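Local coordinates for protein serine acetyltransferase 1, putative (Entamoeba histolytica, PDB 7BW9) that probably transfers an acetyl group from acetyl-CoA to serine, a step of cysteine biosynthesis, and binds cysteine in this crystal, at residues A[44-49]-A[122-127]; A[38-43]-A[62-67]; A[2-7]-A[91-96]. All blocks are in the same frame, centred on the assembly; numbering follows the deposited sequence.

Contact 1. Residues A[44-49]-A[122-127]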
ATOM      1  N   ILE A  44      -6.567  21.454  -9.468  1.00 13.30           N
ATOM      2  CA  ILE A  44      -7.862  22.035  -9.826  1.00 21.69           C
ATOM      3  C   ILE A  44      -8.674  22.369  -8.575  1.00 23.64           C
ATOM      4  O   ILE A  44      -9.288  23.439  -8.487  1.00 24.07           O
ATOM      5  CB  ILE A  44      -8.644  21.094 -10.758  1.00 21.72           C
ATOM      6  CG1 ILE A  44      -7.975  21.016 -12.137  1.00 19.67           C
ATOM      7  CG2 ILE A  44     -10.078  21.580 -10.889  1.00 23.67           C
ATOM      8  CD1 ILE A  44      -8.351  19.771 -12.939  1.00 22.17           C
ATOM      9  N   LEU A  45      -8.695  21.473  -7.586  1.00 17.54           N
ATOM     10  CA  LEU A  45      -9.581  21.710  -6.445  1.00 18.93           C
ATOM     11  C   LEU A  45      -8.986  22.663  -5.410  1.00 20.09           C
ATOM     12  O   LEU A  45      -9.735  23.361  -4.719  1.00 24.91           O
ATOM     13  CB  LEU A  45      -9.938  20.393  -5.764  1.00 21.53           C
ATOM     14  CG  LEU A  45     -10.664  19.340  -6.600  1.00 17.96           C
ATOM     15  CD1 LEU A  45     -10.734  18.074  -5.786  1.00 24.86           C
ATOM     16  CD2 LEU A  45     -12.044  19.809  -6.983  1.00 18.42           C
ATOM     17  N   PHE A  46      -7.668  22.700  -5.253  1.00 15.85           N
ATOM     18  CA  PHE A  46      -7.034  23.557  -4.252  1.00 17.74           C
ATOM     19  C   PHE A  46      -5.741  24.138  -4.789  1.00 20.02           C
ATOM     20  O   PHE A  46      -4.651  23.794  -4.323  1.00 17.71           O
ATOM     21  CB  PHE A  46      -6.772  22.783  -2.965  1.00 22.44           C
ATOM     22  CG  PHE A  46      -7.992  22.235  -2.356  1.00 22.14           C
ATOM     23  CD1 PHE A  46      -8.834  23.054  -1.627  1.00 19.22           C
ATOM     24  CD2 PHE A  46      -8.313  20.894  -2.513  1.00 17.58           C
ATOM     25  CE1 PHE A  46      -9.979  22.546  -1.050  1.00 17.97           C
ATOM     26  CE2 PHE A  46      -9.463  20.378  -1.944  1.00 19.22           C
ATOM     27  CZ  PHE A  46     -10.300  21.212  -1.214  1.00 24.19           C
ATOM     28  N   PRO A  47      -5.828  25.051  -5.761  1.00 22.02           N
ATOM     29  CA  PRO A  47      -4.596  25.650  -6.300  1.00 21.22           C
ATOM     30  C   PRO A  47      -3.665  26.194  -5.230  1.00 23.18           C
ATOM     31  O   PRO A  47      -2.443  26.049  -5.353  1.00 25.76           O
ATOM     32  CB  PRO A  47      -5.120  26.760  -7.226  1.00 19.86           C
ATOM     33  CG  PRO A  47      -6.617  26.870  -6.944  1.00 23.22           C
ATOM     34  CD  PRO A  47      -7.026  25.506  -6.486  1.00 18.18           C
ATOM     35  N   ASP A  48      -4.199  26.783  -4.163  1.00 23.70           N
ATOM     36  CA  ASP A  48      -3.314  27.404  -3.181  1.00 27.13           C
ATOM     37  C   ASP A  48      -2.324  26.420  -2.567  1.00 31.25           C
ATOM     38  O   ASP A  48      -1.239  26.838  -2.150  1.00 36.14           O
ATOM     39  CB  ASP A  48      -4.127  28.078  -2.080  1.00 30.95           C
ATOM     40  CG  ASP A  48      -4.772  29.378  -2.539  1.00 31.97           C
ATOM     41  OD1 ASP A  48      -4.768  29.666  -3.761  1.00 35.58           O
ATOM     42  OD2 ASP A  48      -5.299  30.107  -1.671  1.00 41.78           O
ATOM     43  N   PHE A  49      -2.639  25.123  -2.536  1.00 25.46           N
ATOM     44  CA  PHE A  49      -1.756  24.164  -1.879  1.00 23.23           C
ATOM     45  C   PHE A  49      -0.912  23.351  -2.844  1.00 22.98           C
ATOM     46  O   PHE A  49       0.009  22.649  -2.398  1.00 28.20           O
ATOM     47  CB  PHE A  49      -2.578  23.225  -0.972  1.00 21.81           C
ATOM     48  CG  PHE A  49      -3.325  23.964   0.101  1.00 23.12           C
ATOM     49  CD1 PHE A  49      -2.732  24.216   1.324  1.00 29.67           C
ATOM     50  CD2 PHE A  49      -4.592  24.476  -0.141  1.00 25.26           C
ATOM     51  CE1 PHE A  49      -3.409  24.931   2.301  1.00 25.29           C
ATOM     52  CE2 PHE A  49      -5.268  25.191   0.828  1.00 27.45           C
ATOM     53  CZ  PHE A  49      -4.676  25.418   2.052  1.00 26.24           C
ATOM     54  N   MET A 122      -2.271  20.597   6.115  1.00 23.92           N
ATOM     55  CA  MET A 122      -1.784  19.240   6.334  1.00 22.95           C
ATOM     56  C   MET A 122      -2.759  18.224   5.756  1.00 21.76           C
ATOM     57  O   MET A 122      -2.365  17.305   5.030  1.00 22.76           O
ATOM     58  CB  MET A 122      -1.579  19.002   7.829  1.00 24.07           C
ATOM     59  CG  MET A 122      -1.482  17.523   8.220  1.00 31.01           C
ATOM     60  SD  MET A 122      -1.559  17.226  10.006  1.00 35.79           S
ATOM     61  CE  MET A 122      -0.201  18.230  10.575  1.00 30.44           C
ATOM     62  N   ILE A 123      -4.049  18.404   6.047  1.00 20.98           N
ATOM     63  CA  ILE A 123      -5.071  17.481   5.564  1.00 21.98           C
ATOM     64  C   ILE A 123      -5.104  17.487   4.043  1.00 21.77           C
ATOM     65  O   ILE A 123      -5.113  16.433   3.395  1.00 16.37           O
ATOM     66  CB  ILE A 123      -6.445  17.843   6.167  1.00 17.03           C
ATOM     67  CG1 ILE A 123      -6.427  17.668   7.685  1.00 19.63           C
ATOM     68  CG2 ILE A 123      -7.571  17.007   5.553  1.00 14.30           C
ATOM     69  CD1 ILE A 123      -7.533  18.397   8.376  1.00 17.69           C
ATOM     70  N   ILE A 124      -5.097  18.679   3.452  1.00 15.57           N
ATOM     71  CA  ILE A 124      -5.258  18.777   2.009  1.00 21.18           C
ATOM     72  C   ILE A 124      -4.056  18.178   1.297  1.00 19.62           C
ATOM     73  O   ILE A 124      -4.194  17.494   0.278  1.00 16.14           O
ATOM     74  CB  ILE A 124      -5.479  20.243   1.605  1.00 23.57           C
ATOM     75  CG1 ILE A 124      -6.855  20.724   2.072  1.00 21.48           C
ATOM     76  CG2 ILE A 124      -5.309  20.401   0.096  1.00 18.02           C
ATOM     77  CD1 ILE A 124      -7.099  22.217   1.825  1.00 24.45           C
ATOM     78  N   ARG A 125      -2.862  18.410   1.824  1.00 20.49           N
ATOM     79  CA  ARG A 125      -1.674  18.016   1.083  1.00 22.00           C
ATOM     80  C   ARG A 125      -1.315  16.557   1.304  1.00 26.10           C
ATOM     81  O   ARG A 125      -0.708  15.932   0.427  1.00 20.85           O
ATOM     82  CB  ARG A 125      -0.507  18.921   1.472  1.00 22.41           C
ATOM     83  CG  ARG A 125      -0.526  20.227   0.667  1.00 27.03           C
ATOM     84  CD  ARG A 125       0.700  21.086   0.865  1.00 23.61           C
ATOM     85  NE  ARG A 125       1.956  20.406   0.592  1.00 21.24           N
ATOM     86  CZ  ARG A 125       2.539  20.308  -0.606  1.00 27.16           C
ATOM     87  NH1 ARG A 125       1.970  20.811  -1.694  1.00 25.90           N
ATOM     88  NH2 ARG A 125       3.706  19.692  -0.716  1.00 22.57           N
ATOM     89  N   SER A 126      -1.690  15.998   2.448  1.00 14.72           N
ATOM     90  CA  SER A 126      -1.083  14.755   2.898  1.00 22.87           C
ATOM     91  C   SER A 126      -2.041  13.651   3.336  1.00 17.61           C
ATOM     92  O   SER A 126      -1.585  12.517   3.482  1.00 20.69           O
ATOM     93  CB  SER A 126      -0.113  15.036   4.053  1.00 23.11           C
ATOM     94  OG  SER A 126       0.929  15.890   3.615  1.00 29.14           O
ATOM     95  N   TYR A 127      -3.326  13.915   3.551  1.00 17.75           N
ATOM     96  CA  TYR A 127      -4.184  12.843   4.088  1.00 22.40           C
ATOM     97  C   TYR A 127      -4.619  11.890   2.977  1.00 21.36           C
ATOM     98  O   TYR A 127      -5.347  12.307   2.066  1.00 16.40           O
ATOM     99  CB  TYR A 127      -5.395  13.415   4.807  1.00 15.89           C
ATOM    100  CG  TYR A 127      -5.138  13.599   6.289  1.00 15.68           C
ATOM    101  CD1 TYR A 127      -3.920  14.083   6.743  1.00 17.25           C
ATOM    102  CD2 TYR A 127      -6.097  13.264   7.231  1.00 18.81           C
ATOM    103  CE1 TYR A 127      -3.664  14.251   8.100  1.00 17.23           C
ATOM    104  CE2 TYR A 127      -5.859  13.424   8.604  1.00 19.50           C
ATOM    105  CZ  TYR A 127      -4.640  13.918   9.029  1.00 23.39           C
ATOM    106  OH  TYR A 127      -4.394  14.070  10.385  1.00 20.12           O
TER
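In the helical N-terminal domain of this serine acetyltransferase, Ile124 of helix 120-126 plugs the notch between Phe46 and Phe49, two aromatic residues at the bend where helix 36-45 gives way to the short turn of 47-50. It is a good example of one branched aliphatic residue serving two rings. The methyl CD1 makes a CH-pi contact with each: it lies 4.2 Å from the centroid of the Phe46 ring, offset toward the rim, and 4.0 Å from that of the Phe49 ring. The closest carbon-carbon approach is CD1 of Ile124 to CE2 of Phe49, 3.6 Å. With CG1 set beside the backbone N (chi1 -70°), the CG2 branch falls anti to that N and faces the roots of both rings, reaching CD2 of Phe46 at 4.0 Å.

Next along the helix, Arg125 adds a polar clamp. Its chain bends at chi3, and NH1 donates to the backbone O of Phe49 at 2.8 Å. The donor stands nearly on the extension of the carbonyl bond (172°), while the oxygen sits at the edge of the guanidinium, close to its plane. The same group is held at its other nitrogens: NH2 bonds to Pro30 O, and NE makes a salt bridge with Glu153 of the second subunit. A buried charge thus joins a turn, a loop and a subunit interface.

At the end of the segment Tyr127 hydrogen-bonds through OH to Asp114, a residue of the cysteine pocket, which links this end of 122-127 to that site. Phe46 also packs on Val103 and Ile107 of helix 96-113 and on Met134 of helix 128-144.

Contact 2. Residues A[38-43]-A[62-67]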
ATOM      1  N   LEU A  38      -4.435  12.487 -10.301  1.00 16.62           N
ATOM      2  CA  LEU A  38      -4.414  12.991  -8.926  1.00 21.40           C
ATOM      3  C   LEU A  38      -3.732  14.354  -8.844  1.00 19.86           C
ATOM      4  O   LEU A  38      -4.245  15.288  -8.205  1.00 13.79           O
ATOM      5  CB  LEU A  38      -3.718  11.995  -7.997  1.00 18.75           C
ATOM      6  CG  LEU A  38      -3.639  12.539  -6.566  1.00 22.38           C
ATOM      7  CD1 LEU A  38      -5.042  12.812  -5.987  1.00 16.75           C
ATOM      8  CD2 LEU A  38      -2.828  11.622  -5.655  1.00 18.40           C
ATOM      9  N   GLU A  39      -2.561  14.484  -9.470  1.00 18.58           N
ATOM     10  CA  GLU A  39      -1.880  15.778  -9.477  1.00 20.45           C
ATOM     11  C   GLU A  39      -2.790  16.865 -10.036  1.00 15.11           C
ATOM     12  O   GLU A  39      -2.907  17.952  -9.456  1.00 16.38           O
ATOM     13  CB  GLU A  39      -0.581  15.691 -10.287  1.00 15.27           C
ATOM     14  CG  GLU A  39       0.479  14.807  -9.680  1.00 27.82           C
ATOM     15  CD  GLU A  39       1.447  14.253 -10.723  1.00 40.56           C
ATOM     16  OE1 GLU A  39       1.566  14.865 -11.813  1.00 42.61           O
ATOM     17  OE2 GLU A  39       2.086  13.209 -10.452  1.00 37.06           O
ATOM     18  N   LEU A  40      -3.476  16.572 -11.139  1.00 16.32           N
ATOM     19  CA  LEU A  40      -4.322  17.586 -11.764  1.00 14.41           C
ATOM     20  C   LEU A  40      -5.531  17.907 -10.908  1.00 19.72           C
ATOM     21  O   LEU A  40      -5.877  19.084 -10.734  1.00 18.16           O
ATOM     22  CB  LEU A  40      -4.760  17.127 -13.150  1.00 16.99           C
ATOM     23  CG  LEU A  40      -3.668  17.267 -14.217  1.00 21.86           C
ATOM     24  CD1 LEU A  40      -4.177  16.772 -15.565  1.00 20.19           C
ATOM     25  CD2 LEU A  40      -3.200  18.720 -14.307  1.00 20.65           C
ATOM     26  N   ILE A  41      -6.199  16.876 -10.372  1.00 18.47           N
ATOM     27  CA  ILE A  41      -7.375  17.130  -9.549  1.00 15.70           C
ATOM     28  C   ILE A  41      -6.989  17.946  -8.331  1.00 15.74           C
ATOM     29  O   ILE A  41      -7.703  18.879  -7.937  1.00 17.55           O
ATOM     30  CB  ILE A  41      -8.065  15.799  -9.184  1.00 23.09           C
ATOM     31  CG1 ILE A  41      -8.752  15.237 -10.432  1.00 20.44           C
ATOM     32  CG2 ILE A  41      -9.075  15.983  -8.083  1.00 19.97           C
ATOM     33  CD1 ILE A  41      -9.005  13.772 -10.373  1.00 22.56           C
ATOM     34  N   GLN A  42      -5.828  17.649  -7.748  1.00 13.34           N
ATOM     35  CA  GLN A  42      -5.366  18.411  -6.593  1.00 15.39           C
ATOM     36  C   GLN A  42      -5.206  19.883  -6.934  1.00 17.00           C
ATOM     37  O   GLN A  42      -5.663  20.758  -6.187  1.00 18.73           O
ATOM     38  CB  GLN A  42      -4.037  17.848  -6.082  1.00 15.14           C
ATOM     39  CG  GLN A  42      -4.170  16.531  -5.295  1.00 17.83           C
ATOM     40  CD  GLN A  42      -2.816  15.911  -4.998  1.00 21.18           C
ATOM     41  OE1 GLN A  42      -1.843  16.106  -5.748  1.00 18.19           O
ATOM     42  NE2 GLN A  42      -2.733  15.182  -3.896  1.00 18.41           N
ATOM     43  N   LYS A  43      -4.528  20.176  -8.058  1.00 16.12           N
ATOM     44  CA  LYS A  43      -4.330  21.558  -8.482  1.00 16.99           C
ATOM     45  C   LYS A  43      -5.654  22.213  -8.858  1.00 18.39           C
ATOM     46  O   LYS A  43      -5.855  23.408  -8.608  1.00 21.83           O
ATOM     47  CB  LYS A  43      -3.357  21.621  -9.666  1.00 15.08           C
ATOM     48  CG  LYS A  43      -1.979  21.051  -9.382  1.00 17.19           C
ATOM     49  CD  LYS A  43      -1.038  21.214 -10.579  1.00 25.83           C
ATOM     50  CE  LYS A  43       0.338  20.628 -10.275  1.00 28.10           C
ATOM     51  NZ  LYS A  43       1.401  21.129 -11.197  1.00 42.09           N
ATOM     52  N   LEU A  62      -8.120  26.704 -16.709  1.00 29.10           N
ATOM     53  CA  LEU A  62      -8.682  26.129 -17.925  1.00 25.31           C
ATOM     54  C   LEU A  62      -7.720  25.138 -18.560  1.00 24.32           C
ATOM     55  O   LEU A  62      -8.146  24.102 -19.088  1.00 25.24           O
ATOM     56  CB  LEU A  62      -9.043  27.237 -18.910  1.00 27.12           C
ATOM     57  CG  LEU A  62      -9.564  26.809 -20.282  1.00 31.64           C
ATOM     58  CD1 LEU A  62     -10.917  26.121 -20.167  1.00 24.45           C
ATOM     59  CD2 LEU A  62      -9.623  28.014 -21.245  1.00 29.12           C
ATOM     60  N   GLU A  63      -6.418  25.436 -18.528  1.00 23.98           N
ATOM     61  CA  GLU A  63      -5.433  24.484 -19.040  1.00 29.29           C
ATOM     62  C   GLU A  63      -5.486  23.178 -18.255  1.00 20.80           C
ATOM     63  O   GLU A  63      -5.513  22.089 -18.835  1.00 20.69           O
ATOM     64  CB  GLU A  63      -4.019  25.071 -18.965  1.00 26.75           C
ATOM     65  CG  GLU A  63      -3.674  26.079 -20.048  1.00 42.67           C
ATOM     66  CD  GLU A  63      -2.415  26.876 -19.711  1.00 60.67           C
ATOM     67  OE1 GLU A  63      -1.636  26.404 -18.848  1.00 55.55           O
ATOM     68  OE2 GLU A  63      -2.203  27.965 -20.306  1.00 56.44           O
ATOM     69  N   ARG A  64      -5.464  23.272 -16.928  1.00 19.81           N
ATOM     70  CA  ARG A  64      -5.443  22.058 -16.117  1.00 23.97           C
ATOM     71  C   ARG A  64      -6.730  21.270 -16.288  1.00 23.69           C
ATOM     72  O   ARG A  64      -6.700  20.040 -16.426  1.00 20.99           O
ATOM     73  CB  ARG A  64      -5.201  22.421 -14.658  1.00 21.63           C
ATOM     74  CG  ARG A  64      -3.869  23.121 -14.489  1.00 26.02           C
ATOM     75  CD  ARG A  64      -3.446  23.261 -13.061  1.00 24.04           C
ATOM     76  NE  ARG A  64      -4.133  24.359 -12.412  1.00 28.36           N
ATOM     77  CZ  ARG A  64      -3.585  25.551 -12.207  1.00 33.31           C
ATOM     78  NH1 ARG A  64      -2.341  25.780 -12.599  1.00 30.69           N
ATOM     79  NH2 ARG A  64      -4.276  26.504 -11.605  1.00 26.48           N
ATOM     80  N   LEU A  65      -7.872  21.966 -16.322  1.00 23.11           N
ATOM     81  CA  LEU A  65      -9.146  21.283 -16.510  1.00 24.86           C
ATOM     82  C   LEU A  65      -9.180  20.562 -17.850  1.00 26.89           C
ATOM     83  O   LEU A  65      -9.589  19.393 -17.931  1.00 21.89           O
ATOM     84  CB  LEU A  65     -10.290  22.288 -16.407  1.00 23.98           C
ATOM     85  CG  LEU A  65     -11.659  21.711 -16.057  1.00 30.31           C
ATOM     86  CD1 LEU A  65     -11.636  21.062 -14.667  1.00 25.88           C
ATOM     87  CD2 LEU A  65     -12.742  22.791 -16.160  1.00 19.95           C
ATOM     88  N   SER A  66      -8.746  21.253 -18.917  1.00 20.94           N
ATOM     89  CA  SER A  66      -8.756  20.680 -20.261  1.00 18.24           C
ATOM     90  C   SER A  66      -7.855  19.463 -20.355  1.00 24.79           C
ATOM     91  O   SER A  66      -8.230  18.457 -20.973  1.00 22.84           O
ATOM     92  CB  SER A  66      -8.309  21.719 -21.294  1.00 26.09           C
ATOM     93  OG  SER A  66      -9.079  22.904 -21.213  1.00 31.07           O
ATOM     94  N   LEU A  67      -6.642  19.552 -19.792  1.00 21.68           N
ATOM     95  CA  LEU A  67      -5.750  18.395 -19.792  1.00 24.08           C
ATOM     96  C   LEU A  67      -6.368  17.223 -19.036  1.00 19.47           C
ATOM     97  O   LEU A  67      -6.282  16.071 -19.477  1.00 21.77           O
ATOM     98  CB  LEU A  67      -4.392  18.772 -19.189  1.00 19.99           C
ATOM     99  CG  LEU A  67      -3.347  17.655 -19.087  1.00 28.23           C
ATOM    100  CD1 LEU A  67      -3.091  16.994 -20.428  1.00 29.69           C
ATOM    101  CD2 LEU A  67      -2.037  18.183 -18.500  1.00 29.57           C
TER
HETATM  102  O   HOH W   1      -6.610  25.136 -10.470  1.00 29.06           O
HETATM  103  O   HOH W   2       0.055  23.582 -13.239  1.00 34.07           O
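Leu40 overlaps Leu67 by one methyl: CD1 of Leu40 rests on CG of Leu67 at 3.7 Å and also nears its CD2, the two side chains meeting at about a right angle. Leu67 lies toward solvent while Leu40 is buried, so this pair spans the step from surface to interior. One turn away, Lys43 and Arg64 show how long charged residues can pack through their hydrocarbon parts. CD of Arg64 comes to 3.8 Å from CB of Lys43, and also approaches Lys43 CD, where the two chains pass crosswise.

The contact is a helix-helix crossing in the all-helical N-terminal domain of the enzyme. Helix segments 38-43 and 62-67 run in roughly opposite directions, 144° apart, with axes 9.6 Å apart at their closest; Leu40 and Arg64 bring the backbones nearest.

A bend about the CG-CD bond of Arg64 (chi3 -79°) swings its guanidinium toward the Lys43 end of segment 38-43. There water 1 sits at the edge of the group, in its plane: it accepts from NH2 of Arg64 at 2.9 Å and donates to the backbone O of Lys43 at 2.7 Å. The water thereby lets an arginine reach a carbonyl on the partner helix that it does not bind directly. NH1 of Arg64 donates to Lys55 O, which pins the guanidinium from the connecting loop. Lys43 extends away from the arginine: its NZ, 6.1 Å from Arg64 NH1 and not in contact with it, has a long, weak ion pair with Glu31. Water 2 joins these two nitrogens only by weak bonds.

Contact 3. Residues A[2-7]-A[91-96]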
ATOM      1  N   SER A   2     -15.581  23.129 -25.419  1.00 31.91           N
ATOM      2  CA  SER A   2     -14.864  24.292 -24.912  1.00 36.75           C
ATOM      3  C   SER A   2     -15.773  25.201 -24.107  1.00 29.14           C
ATOM      4  O   SER A   2     -15.377  25.711 -23.053  1.00 31.08           O
ATOM      5  CB  SER A   2     -14.235  25.063 -26.075  1.00 42.63           C
ATOM      6  OG  SER A   2     -13.437  24.204 -26.871  1.00 43.14           O
ATOM      7  N   SER A   3     -16.983  25.441 -24.601  1.00 28.98           N
ATOM      8  CA  SER A   3     -17.913  26.287 -23.869  1.00 33.64           C
ATOM      9  C   SER A   3     -18.199  25.708 -22.487  1.00 29.96           C
ATOM     10  O   SER A   3     -18.278  26.446 -21.503  1.00 26.78           O
ATOM     11  CB  SER A   3     -19.202  26.449 -24.671  1.00 40.59           C
ATOM     12  OG  SER A   3     -19.484  25.253 -25.379  1.00 54.41           O
ATOM     13  N   LEU A   4     -18.319  24.383 -22.387  1.00 29.43           N
ATOM     14  CA  LEU A   4     -18.508  23.780 -21.070  1.00 32.67           C
ATOM     15  C   LEU A   4     -17.238  23.887 -20.231  1.00 29.03           C
ATOM     16  O   LEU A   4     -17.308  24.159 -19.026  1.00 26.53           O
ATOM     17  CB  LEU A   4     -18.954  22.327 -21.208  1.00 29.23           C
ATOM     18  CG  LEU A   4     -19.283  21.621 -19.885  1.00 34.90           C
ATOM     19  CD1 LEU A   4     -20.176  22.481 -18.983  1.00 27.14           C
ATOM     20  CD2 LEU A   4     -19.926  20.276 -20.156  1.00 22.46           C
ATOM     21  N   LEU A   5     -16.069  23.709 -20.854  1.00 27.91           N
ATOM     22  CA  LEU A   5     -14.808  23.861 -20.125  1.00 25.84           C
ATOM     23  C   LEU A   5     -14.639  25.280 -19.598  1.00 26.61           C
ATOM     24  O   LEU A   5     -14.138  25.482 -18.484  1.00 25.15           O
ATOM     25  CB  LEU A   5     -13.629  23.476 -21.022  1.00 23.77           C
ATOM     26  CG  LEU A   5     -13.339  21.977 -21.147  1.00 26.25           C
ATOM     27  CD1 LEU A   5     -12.482  21.656 -22.357  1.00 26.74           C
ATOM     28  CD2 LEU A   5     -12.659  21.468 -19.884  1.00 25.72           C
ATOM     29  N   GLN A   6     -15.061  26.283 -20.377  1.00 32.52           N
ATOM     30  CA  GLN A   6     -14.882  27.664 -19.938  1.00 26.25           C
ATOM     31  C   GLN A   6     -15.805  28.002 -18.782  1.00 25.28           C
ATOM     32  O   GLN A   6     -15.402  28.695 -17.842  1.00 30.71           O
ATOM     33  CB  GLN A   6     -15.111  28.625 -21.099  1.00 34.18           C
ATOM     34  CG  GLN A   6     -13.836  28.981 -21.855  1.00 43.67           C
ATOM     35  CD  GLN A   6     -14.121  29.376 -23.285  1.00 44.77           C
ATOM     36  OE1 GLN A   6     -15.057  30.129 -23.553  1.00 44.36           O
ATOM     37  NE2 GLN A   6     -13.330  28.852 -24.217  1.00 48.69           N
ATOM     38  N   GLN A   7     -17.052  27.539 -18.829  1.00 29.95           N
ATOM     39  CA  GLN A   7     -17.955  27.829 -17.722  1.00 30.47           C
ATOM     40  C   GLN A   7     -17.475  27.155 -16.448  1.00 25.75           C
ATOM     41  O   GLN A   7     -17.424  27.779 -15.377  1.00 30.12           O
ATOM     42  CB  GLN A   7     -19.377  27.383 -18.045  1.00 30.16           C
ATOM     43  CG  GLN A   7     -20.232  27.354 -16.785  1.00 46.18           C
ATOM     44  CD  GLN A   7     -21.661  26.959 -17.027  1.00 50.58           C
ATOM     45  OE1 GLN A   7     -22.085  25.848 -16.670  1.00 47.05           O
ATOM     46  NE2 GLN A   7     -22.420  27.853 -17.654  1.00 51.03           N
ATOM     47  N   ALA A  91     -20.945  15.127 -17.886  1.00 21.26           N
ATOM     48  CA  ALA A  91     -21.464  14.990 -16.529  1.00 22.02           C
ATOM     49  C   ALA A  91     -20.418  15.396 -15.500  1.00 22.89           C
ATOM     50  O   ALA A  91     -20.739  16.088 -14.528  1.00 20.55           O
ATOM     51  CB  ALA A  91     -21.941  13.561 -16.286  1.00 24.74           C
ATOM     52  N   LEU A  92     -19.151  15.023 -15.728  1.00 19.18           N
ATOM     53  CA  LEU A  92     -18.089  15.374 -14.789  1.00 20.33           C
ATOM     54  C   LEU A  92     -17.893  16.884 -14.701  1.00 20.66           C
ATOM     55  O   LEU A  92     -17.802  17.448 -13.604  1.00 19.56           O
ATOM     56  CB  LEU A  92     -16.780  14.696 -15.197  1.00 17.67           C
ATOM     57  CG  LEU A  92     -15.545  15.106 -14.379  1.00 19.97           C
ATOM     58  CD1 LEU A  92     -15.760  14.927 -12.867  1.00 23.70           C
ATOM     59  CD2 LEU A  92     -14.325  14.319 -14.825  1.00 23.12           C
ATOM     60  N   LEU A  93     -17.798  17.555 -15.851  1.00 21.60           N
ATOM     61  CA  LEU A  93     -17.616  19.007 -15.855  1.00 23.18           C
ATOM     62  C   LEU A  93     -18.766  19.705 -15.141  1.00 21.78           C
ATOM     63  O   LEU A  93     -18.550  20.577 -14.287  1.00 21.60           O
ATOM     64  CB  LEU A  93     -17.480  19.516 -17.298  1.00 16.95           C
ATOM     65  CG  LEU A  93     -16.099  19.190 -17.871  1.00 24.89           C
ATOM     66  CD1 LEU A  93     -16.024  19.326 -19.389  1.00 22.28           C
ATOM     67  CD2 LEU A  93     -15.031  20.045 -17.203  1.00 20.10           C
ATOM     68  N   SER A  94     -20.002  19.327 -15.473  1.00 17.19           N
ATOM     69  CA  SER A  94     -21.162  19.960 -14.859  1.00 27.23           C
ATOM     70  C   SER A  94     -21.250  19.700 -13.357  1.00 28.85           C
ATOM     71  O   SER A  94     -21.869  20.491 -12.637  1.00 27.45           O
ATOM     72  CB  SER A  94     -22.438  19.472 -15.541  1.00 26.40           C
ATOM     73  OG  SER A  94     -22.856  18.245 -14.969  1.00 45.53           O
ATOM     74  N   GLN A  95     -20.648  18.623 -12.861  1.00 23.70           N
ATOM     75  CA  GLN A  95     -20.648  18.339 -11.429  1.00 24.59           C
ATOM     76  C   GLN A  95     -19.389  18.808 -10.717  1.00 26.26           C
ATOM     77  O   GLN A  95     -19.250  18.566  -9.513  1.00 24.17           O
ATOM     78  CB  GLN A  95     -20.821  16.844 -11.198  1.00 26.37           C
ATOM     79  CG  GLN A  95     -22.022  16.268 -11.890  1.00 32.19           C
ATOM     80  CD  GLN A  95     -23.033  15.753 -10.932  1.00 31.00           C
ATOM     81  OE1 GLN A  95     -22.938  14.623 -10.472  1.00 43.69           O
ATOM     82  NE2 GLN A  95     -24.018  16.582 -10.610  1.00 50.09           N
ATOM     83  N   PHE A  96     -18.477  19.491 -11.412  1.00 21.51           N
ATOM     84  CA  PHE A  96     -17.139  19.661 -10.860  1.00 27.14           C
ATOM     85  C   PHE A  96     -17.129  20.541  -9.617  1.00 23.59           C
ATOM     86  O   PHE A  96     -16.394  20.261  -8.666  1.00 20.90           O
ATOM     87  CB  PHE A  96     -16.180  20.211 -11.914  1.00 22.19           C
ATOM     88  CG  PHE A  96     -14.847  19.542 -11.877  1.00 28.33           C
ATOM     89  CD1 PHE A  96     -13.900  19.927 -10.943  1.00 25.71           C
ATOM     90  CD2 PHE A  96     -14.561  18.484 -12.726  1.00 29.55           C
ATOM     91  CE1 PHE A  96     -12.671  19.290 -10.881  1.00 34.58           C
ATOM     92  CE2 PHE A  96     -13.337  17.846 -12.676  1.00 32.80           C
ATOM     93  CZ  PHE A  96     -12.389  18.246 -11.746  1.00 35.32           C
TER
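Leu93 projects from the last turn of helix 82-94 against Leu4 and Leu5 of the N-terminal helix 2-17, an apolar contact between 2-7 and 91-96 in the helical domain that precedes the left-handed beta-helix in serine acetyltransferases. Starting at the root, CB of Leu93 meets the branch point of Leu4, with CG at 3.8 Å and the methyl CD2 equally near. CG of Leu93 then carries the chain past Leu4 and divides it into two methyls with different duties. CD1 touches both partners, lying 4.0 Å from CG of Leu4 and also close to CD2 of Leu5. CD2 of Leu93 turns to Leu5 instead, meeting its CD2 at 3.9 Å, and it also packs on Leu65 of helix 58-79. Of the two leucines, then, CB meets Leu4 alone, CD1 both and CD2 Leu5.

The two partners reach it by different routes. Leu4 points its CB toward helix 82-94 and holds CG anti to the backbone N (chi1 -176°), which carries the branch point up to the root of Leu93. Leu5 starts out in the opposite sense, its CB directed away; with CG beside the backbone N (chi1 -81°), the side chain bends back until CD2 meets the two methyls of Leu93. Ser66 and Tyr70 of helix 58-79 also pack on Leu5.

Just past the leucine, helix 82-94 comes to its end. Ala91 O accepts two bonds there, from Gln95 N at 3.0 Å and from Ser94 OG at 3.1 Å, both approaching the same face of the carbonyl plane.

From the N terminus, helix 2-17 meets helix 82-94 at contact 3, which closes a loop of 83 residues. Contact 2 lies wholly within that span, closing a short loop between helices 36-45 and 58-79. Contact 1 leaves from the end of the same helix 36-45 and runs on to 122-127, so it crosses both others. Shared neighbours couple the three: Ile44 rests on Arg64 and Leu65 and also on Phe96, while CD1 of Leu62 packs against the backbone O of Leu5. Contacts 2 and 3 thus fasten the first helices into one bundle, and contact 1 carries that bundle toward the subunit interface and the cysteine pocket at Asp114.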